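Local coordinates for protein eukaryotic translation initiation factor 4 gamma 2 (Homo sapiens, PDB 4IUL) that probably acts in translation initiation as an eIF4G-related scaffold, using its HEAT-repeat MIF4G domain to interact with the RNA helicase eIF4A, at residues A[68-82]-A[154-167]. Residues are numbered along the deposited sequence; the frame is centred on the assembly and turned at random.
Sequences LEEPKYSSLYAQLCL and GNIKFIGELGKLDL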
loop_
_atom_site.group_PDB
_atom_site.type_symbol
_atom_site.label_atom_id
_atom_site.label_comp_id
_atom_site.label_asym_id
_atom_site.label_seq_id
_atom_site.Cartn_x
_atom_site.Cartn_y
_atom_site.Cartn_z
ATOM N N LEU A 68 -5.792 -1.716 6.319
ATOM C CA LEU A 68 -5.918 -3.121 5.963
ATOM C C LEU A 68 -7.257 -3.737 6.374
ATOM O O LEU A 68 -7.571 -4.858 5.975
ATOM C CB LEU A 68 -4.750 -3.931 6.526
ATOM C CG LEU A 68 -3.571 -3.996 5.539
ATOM C CD1 LEU A 68 -2.994 -2.604 5.324
ATOM C CD2 LEU A 68 -2.507 -4.933 6.061
ATOM N N GLU A 69 -8.048 -3.004 7.157
ATOM C CA GLU A 69 -9.361 -3.495 7.555
ATOM C C GLU A 69 -10.386 -3.040 6.508
ATOM O O GLU A 69 -11.340 -3.757 6.219
ATOM C CB GLU A 69 -9.755 -2.965 8.943
ATOM C CG GLU A 69 -8.721 -3.262 10.031
ATOM C CD GLU A 69 -9.151 -2.826 11.424
ATOM O OE1 GLU A 69 -9.765 -1.750 11.577
ATOM O OE2 GLU A 69 -8.858 -3.561 12.381
ATOM N N GLU A 70 -10.174 -1.857 5.934
ATOM C CA GLU A 70 -11.075 -1.307 4.916
ATOM C C GLU A 70 -10.289 -0.821 3.683
ATOM O O GLU A 70 -10.256 0.376 3.391
ATOM C CB GLU A 70 -11.861 -0.131 5.497
ATOM C CG GLU A 70 -12.541 -0.396 6.831
ATOM C CD GLU A 70 -13.636 -1.451 6.749
ATOM O OE1 GLU A 70 -14.431 -1.417 5.779
ATOM O OE2 GLU A 70 -13.709 -2.305 7.662
ATOM N N PRO A 71 -9.659 -1.747 2.938
ATOM C CA PRO A 71 -8.879 -1.382 1.748
ATOM C C PRO A 71 -9.619 -0.536 0.713
ATOM O O PRO A 71 -8.989 0.094 -0.142
ATOM C CB PRO A 71 -8.428 -2.736 1.196
ATOM C CG PRO A 71 -9.489 -3.676 1.672
ATOM C CD PRO A 71 -9.725 -3.212 3.084
ATOM N N LYS A 72 -10.948 -0.513 0.797
ATOM C CA LYS A 72 -11.755 0.274 -0.133
ATOM C C LYS A 72 -11.437 1.750 0.022
ATOM O O LYS A 72 -11.605 2.531 -0.911
ATOM C CB LYS A 72 -13.250 0.042 0.116
ATOM C CG LYS A 72 -13.722 -1.351 -0.272
ATOM C CD LYS A 72 -15.192 -1.591 0.058
ATOM C CE LYS A 72 -15.596 -3.018 -0.308
ATOM N NZ LYS A 72 -17.008 -3.335 0.053
ATOM N N TYR A 73 -10.971 2.133 1.205
ATOM C CA TYR A 73 -10.630 3.524 1.454
ATOM C C TYR A 73 -9.133 3.829 1.429
ATOM O O TYR A 73 -8.710 4.850 1.969
ATOM C CB TYR A 73 -11.218 3.985 2.790
ATOM C CG TYR A 73 -12.697 4.286 2.752
ATOM C CD1 TYR A 73 -13.285 4.847 1.620
ATOM C CD2 TYR A 73 -13.504 4.057 3.866
ATOM C CE1 TYR A 73 -14.637 5.173 1.594
ATOM C CE2 TYR A 73 -14.861 4.382 3.852
ATOM C CZ TYR A 73 -15.417 4.940 2.712
ATOM O OH TYR A 73 -16.751 5.270 2.687
ATOM N N SER A 74 -8.338 2.959 0.802
ATOM C CA SER A 74 -6.887 3.168 0.711
ATOM C C SER A 74 -6.593 4.619 0.342
ATOM O O SER A 74 -5.815 5.318 1.006
ATOM C CB SER A 74 -6.271 2.263 -0.361
ATOM O OG SER A 74 -6.241 0.912 0.042
ATOM N N SER A 75 -7.234 5.041 -0.743
ATOM C CA SER A 75 -7.116 6.382 -1.282
ATOM C C SER A 75 -7.290 7.443 -0.186
ATOM O O SER A 75 -6.490 8.372 -0.076
ATOM C CB SER A 75 -8.175 6.548 -2.373
ATOM O OG SER A 75 -8.165 7.841 -2.922
ATOM N N LEU A 76 -8.338 7.294 0.618
ATOM C CA LEU A 76 -8.620 8.227 1.700
ATOM C C LEU A 76 -7.516 8.252 2.746
ATOM O O LEU A 76 -7.071 9.324 3.162
ATOM C CB LEU A 76 -9.932 7.864 2.401
ATOM C CG LEU A 76 -11.149 8.757 2.168
ATOM C CD1 LEU A 76 -11.772 8.460 0.799
ATOM C CD2 LEU A 76 -12.156 8.510 3.285
ATOM N N TYR A 77 -7.087 7.070 3.188
ATOM C CA TYR A 77 -6.044 6.987 4.206
ATOM C C TYR A 77 -4.702 7.480 3.670
ATOM O O TYR A 77 -3.911 8.068 4.409
ATOM C CB TYR A 77 -5.925 5.552 4.735
ATOM C CG TYR A 77 -7.222 5.032 5.324
ATOM C CD1 TYR A 77 -7.912 5.762 6.293
ATOM C CD2 TYR A 77 -7.787 3.840 4.870
ATOM C CE1 TYR A 77 -9.143 5.320 6.788
ATOM C CE2 TYR A 77 -9.013 3.392 5.355
ATOM C CZ TYR A 77 -9.686 4.137 6.310
ATOM O OH TYR A 77 -10.916 3.715 6.758
ATOM N N ALA A 78 -4.458 7.256 2.381
ATOM C CA ALA A 78 -3.212 7.700 1.762
ATOM C C ALA A 78 -3.132 9.226 1.796
ATOM O O ALA A 78 -2.059 9.795 1.990
ATOM C CB ALA A 78 -3.125 7.199 0.318
ATOM N N GLN A 79 -4.276 9.879 1.614
ATOM C CA GLN A 79 -4.334 11.334 1.628
ATOM C C GLN A 79 -4.095 11.836 3.052
ATOM O O GLN A 79 -3.488 12.886 3.265
ATOM C CB GLN A 79 -5.698 11.811 1.122
ATOM C CG GLN A 79 -5.722 13.263 0.658
ATOM C CD GLN A 79 -4.795 13.528 -0.525
ATOM O OE1 GLN A 79 -4.826 12.819 -1.532
ATOM N NE2 GLN A 79 -3.971 14.561 -0.407
ATOM N N LEU A 80 -4.572 11.074 4.029
ATOM C CA LEU A 80 -4.383 11.445 5.428
ATOM C C LEU A 80 -2.885 11.399 5.767
ATOM O O LEU A 80 -2.362 12.267 6.474
ATOM C CB LEU A 80 -5.166 10.490 6.326
ATOM C CG LEU A 80 -5.206 10.798 7.821
ATOM C CD1 LEU A 80 -5.864 12.154 8.071
ATOM C CD2 LEU A 80 -5.988 9.687 8.519
ATOM N N CYS A 81 -2.190 10.392 5.246
ATOM C CA CYS A 81 -0.757 10.266 5.488
ATOM C C CYS A 81 0.010 11.430 4.845
ATOM O O CYS A 81 0.991 11.927 5.414
ATOM C CB CYS A 81 -0.249 8.918 4.960
ATOM S SG CYS A 81 -0.807 7.478 5.960
ATOM N N LEU A 82 -0.444 11.876 3.674
ATOM C CA LEU A 82 0.206 12.990 2.981
ATOM C C LEU A 82 0.174 14.269 3.817
ATOM O O LEU A 82 1.190 14.943 3.967
ATOM C CB LEU A 82 -0.466 13.253 1.635
ATOM C CG LEU A 82 -0.011 14.516 0.878
ATOM C CD1 LEU A 82 1.504 14.472 0.616
ATOM C CD2 LEU A 82 -0.781 14.616 -0.449
ATOM N N GLY A 154 -5.222 -6.296 -0.084
ATOM C CA GLY A 154 -5.562 -5.019 0.506
ATOM C C GLY A 154 -4.281 -4.273 0.847
ATOM O O GLY A 154 -4.199 -3.056 0.674
ATOM N N ASN A 155 -3.274 -5.007 1.319
ATOM C CA ASN A 155 -1.993 -4.400 1.677
ATOM C C ASN A 155 -1.334 -3.793 0.443
ATOM O O ASN A 155 -0.847 -2.659 0.481
ATOM C CB ASN A 155 -1.052 -5.441 2.298
ATOM C CG ASN A 155 0.092 -4.803 3.076
ATOM O OD1 ASN A 155 0.200 -3.581 3.150
ATOM N ND2 ASN A 155 0.952 -5.632 3.664
ATOM N N ILE A 156 -1.324 -4.549 -0.653
ATOM C CA ILE A 156 -0.717 -4.083 -1.894
ATOM C C ILE A 156 -1.412 -2.844 -2.469
ATOM O O ILE A 156 -0.745 -1.937 -2.963
ATOM C CB ILE A 156 -0.691 -5.209 -2.946
ATOM C CG1 ILE A 156 0.263 -6.314 -2.470
ATOM C CG2 ILE A 156 -0.242 -4.660 -4.294
ATOM C CD1 ILE A 156 0.292 -7.528 -3.352
ATOM N N LYS A 157 -2.741 -2.803 -2.389
ATOM C CA LYS A 157 -3.512 -1.668 -2.896
ATOM C C LYS A 157 -3.204 -0.385 -2.116
ATOM O O LYS A 157 -3.161 0.707 -2.691
ATOM C CB LYS A 157 -5.008 -1.977 -2.814
ATOM C CG LYS A 157 -5.936 -0.857 -3.273
ATOM C CD LYS A 157 -7.401 -1.268 -3.080
ATOM C CE LYS A 157 -8.377 -0.148 -3.440
ATOM N NZ LYS A 157 -8.207 0.287 -4.859
ATOM N N PHE A 158 -2.993 -0.512 -0.809
ATOM C CA PHE A 158 -2.679 0.652 0.016
ATOM C C PHE A 158 -1.268 1.151 -0.327
ATOM O O PHE A 158 -1.018 2.359 -0.380
ATOM C CB PHE A 158 -2.795 0.293 1.507
ATOM C CG PHE A 158 -2.546 1.451 2.439
ATOM C CD1 PHE A 158 -3.140 2.689 2.211
ATOM C CD2 PHE A 158 -1.709 1.306 3.544
ATOM C CE1 PHE A 158 -2.901 3.773 3.072
ATOM C CE2 PHE A 158 -1.468 2.377 4.404
ATOM C CZ PHE A 158 -2.063 3.612 4.166
ATOM N N ILE A 159 -0.357 0.215 -0.575
ATOM C CA ILE A 159 1.010 0.561 -0.944
ATOM C C ILE A 159 0.976 1.327 -2.272
ATOM O O ILE A 159 1.627 2.364 -2.425
ATOM C CB ILE A 159 1.883 -0.710 -1.065
ATOM C CG1 ILE A 159 2.135 -1.284 0.340
ATOM C CG2 ILE A 159 3.207 -0.388 -1.754
ATOM C CD1 ILE A 159 2.741 -2.694 0.350
ATOM N N GLY A 160 0.198 0.825 -3.226
ATOM C CA GLY A 160 0.089 1.507 -4.501
ATOM C C GLY A 160 -0.349 2.954 -4.312
ATOM O O GLY A 160 0.256 3.871 -4.882
ATOM N N GLU A 161 -1.384 3.171 -3.501
ATOM C CA GLU A 161 -1.894 4.521 -3.263
ATOM C C GLU A 161 -0.891 5.468 -2.604
ATOM O O GLU A 161 -0.925 6.675 -2.841
ATOM C CB GLU A 161 -3.179 4.469 -2.428
ATOM C CG GLU A 161 -4.398 3.964 -3.196
ATOM C CD GLU A 161 -4.757 4.842 -4.389
ATOM O OE1 GLU A 161 -4.659 4.360 -5.536
ATOM O OE2 GLU A 161 -5.134 6.018 -4.184
ATOM N N LEU A 162 -0.007 4.925 -1.773
ATOM C CA LEU A 162 1.000 5.736 -1.108
ATOM C C LEU A 162 2.104 6.090 -2.106
ATOM O O LEU A 162 2.591 7.222 -2.133
ATOM C CB LEU A 162 1.589 4.979 0.085
ATOM C CG LEU A 162 0.672 4.742 1.300
ATOM C CD1 LEU A 162 1.351 3.796 2.273
ATOM C CD2 LEU A 162 0.349 6.068 1.983
ATOM N N GLY A 163 2.497 5.116 -2.921
ATOM C CA GLY A 163 3.530 5.359 -3.917
ATOM C C GLY A 163 3.143 6.505 -4.845
ATOM O O GLY A 163 3.971 7.325 -5.234
ATOM N N LYS A 164 1.864 6.561 -5.187
ATOM C CA LYS A 164 1.339 7.601 -6.057
ATOM C C LYS A 164 1.606 9.009 -5.504
ATOM O O LYS A 164 1.720 9.963 -6.264
ATOM C CB LYS A 164 -0.163 7.366 -6.246
ATOM C CG LYS A 164 -0.903 8.360 -7.119
ATOM C CD LYS A 164 -2.314 7.832 -7.395
ATOM C CE LYS A 164 -3.275 8.934 -7.818
ATOM N NZ LYS A 164 -3.611 9.842 -6.672
ATOM N N LEU A 165 1.725 9.129 -4.184
ATOM C CA LEU A 165 1.968 10.422 -3.537
ATOM C C LEU A 165 3.414 10.546 -3.055
ATOM O O LEU A 165 3.744 11.442 -2.274
ATOM C CB LEU A 165 1.021 10.587 -2.341
ATOM C CG LEU A 165 -0.481 10.465 -2.630
ATOM C CD1 LEU A 165 -1.262 10.359 -1.329
ATOM C CD2 LEU A 165 -0.940 11.668 -3.425
ATOM N N ASP A 166 4.259 9.632 -3.528
ATOM C CA ASP A 166 5.677 9.572 -3.186
ATOM C C ASP A 166 5.942 9.341 -1.695
ATOM O O ASP A 166 6.940 9.815 -1.153
ATOM C CB ASP A 166 6.410 10.840 -3.665
ATOM C CG ASP A 166 7.898 10.582 -3.966
ATOM O OD1 ASP A 166 8.199 9.600 -4.684
ATOM O OD2 ASP A 166 8.768 11.357 -3.498
ATOM N N LEU A 167 5.053 8.592 -1.048
ATOM C CA LEU A 167 5.186 8.281 0.378
ATOM C C LEU A 167 5.967 6.984 0.664
ATOM O O LEU A 167 6.354 6.737 1.805
ATOM C CB LEU A 167 3.798 8.253 1.037
ATOM C CG LEU A 167 3.156 9.655 1.102
ATOM C CD1 LEU A 167 1.736 9.599 1.677
ATOM C CD2 LEU A 167 4.046 10.563 1.951
#
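Helices 74-82 and 154-163 run in roughly the same direction, their axes 8.7 Å apart at closest approach and inclined at 45°, with Ser74 set against Phe158 and Ala78 against Leu162. These two small residues, Ser74 and Ala78, let the helices come close, and Ser74 presses its OG against the backbone of Phe158. Just before helix 74-82, Pro71 CB rests 3.7 Å from Gly154 CA, where the glycine has no side chain in the way. Ser74 OG donates back to Pro71 O (2.9 Å), a carbonyl that also accepts from Ser74 N, while the aliphatic chain of Lys157 lies alongside. Glu161 packs CG on Ser74 CB and brings OE2 to 3.5 Å from Ser75 CA. Phe158 points its CG anti to the backbone N (chi1 -177°), which carries the ring across to helix 74-82; there its edge meets Ala78 N, and CE1 lies 3.9 Å from Tyr77 CB. One methyl of Leu162, CD1, covers a face of this ring, and the other, CD2, packs on Ala78. Leu68 lays both methyls on Asn155 and helps bury its OD1, which has no hydrogen-bonding partner in the model. Cutting Leu68 back to alanine is likely to open a gap beside this amide and leave it freer to turn. A Schellman motif closes helix 154-163 and folds Leu167 back, its CD1 reaching Cys81 CB (3.9 Å). Near the domain centre, the contact sets the end of helix 53-69 and helix 74-87 against helix 141-163, with Ala67 also on Phe158; helix 107-127 brings Arg123 onto Leu68 and Asn155.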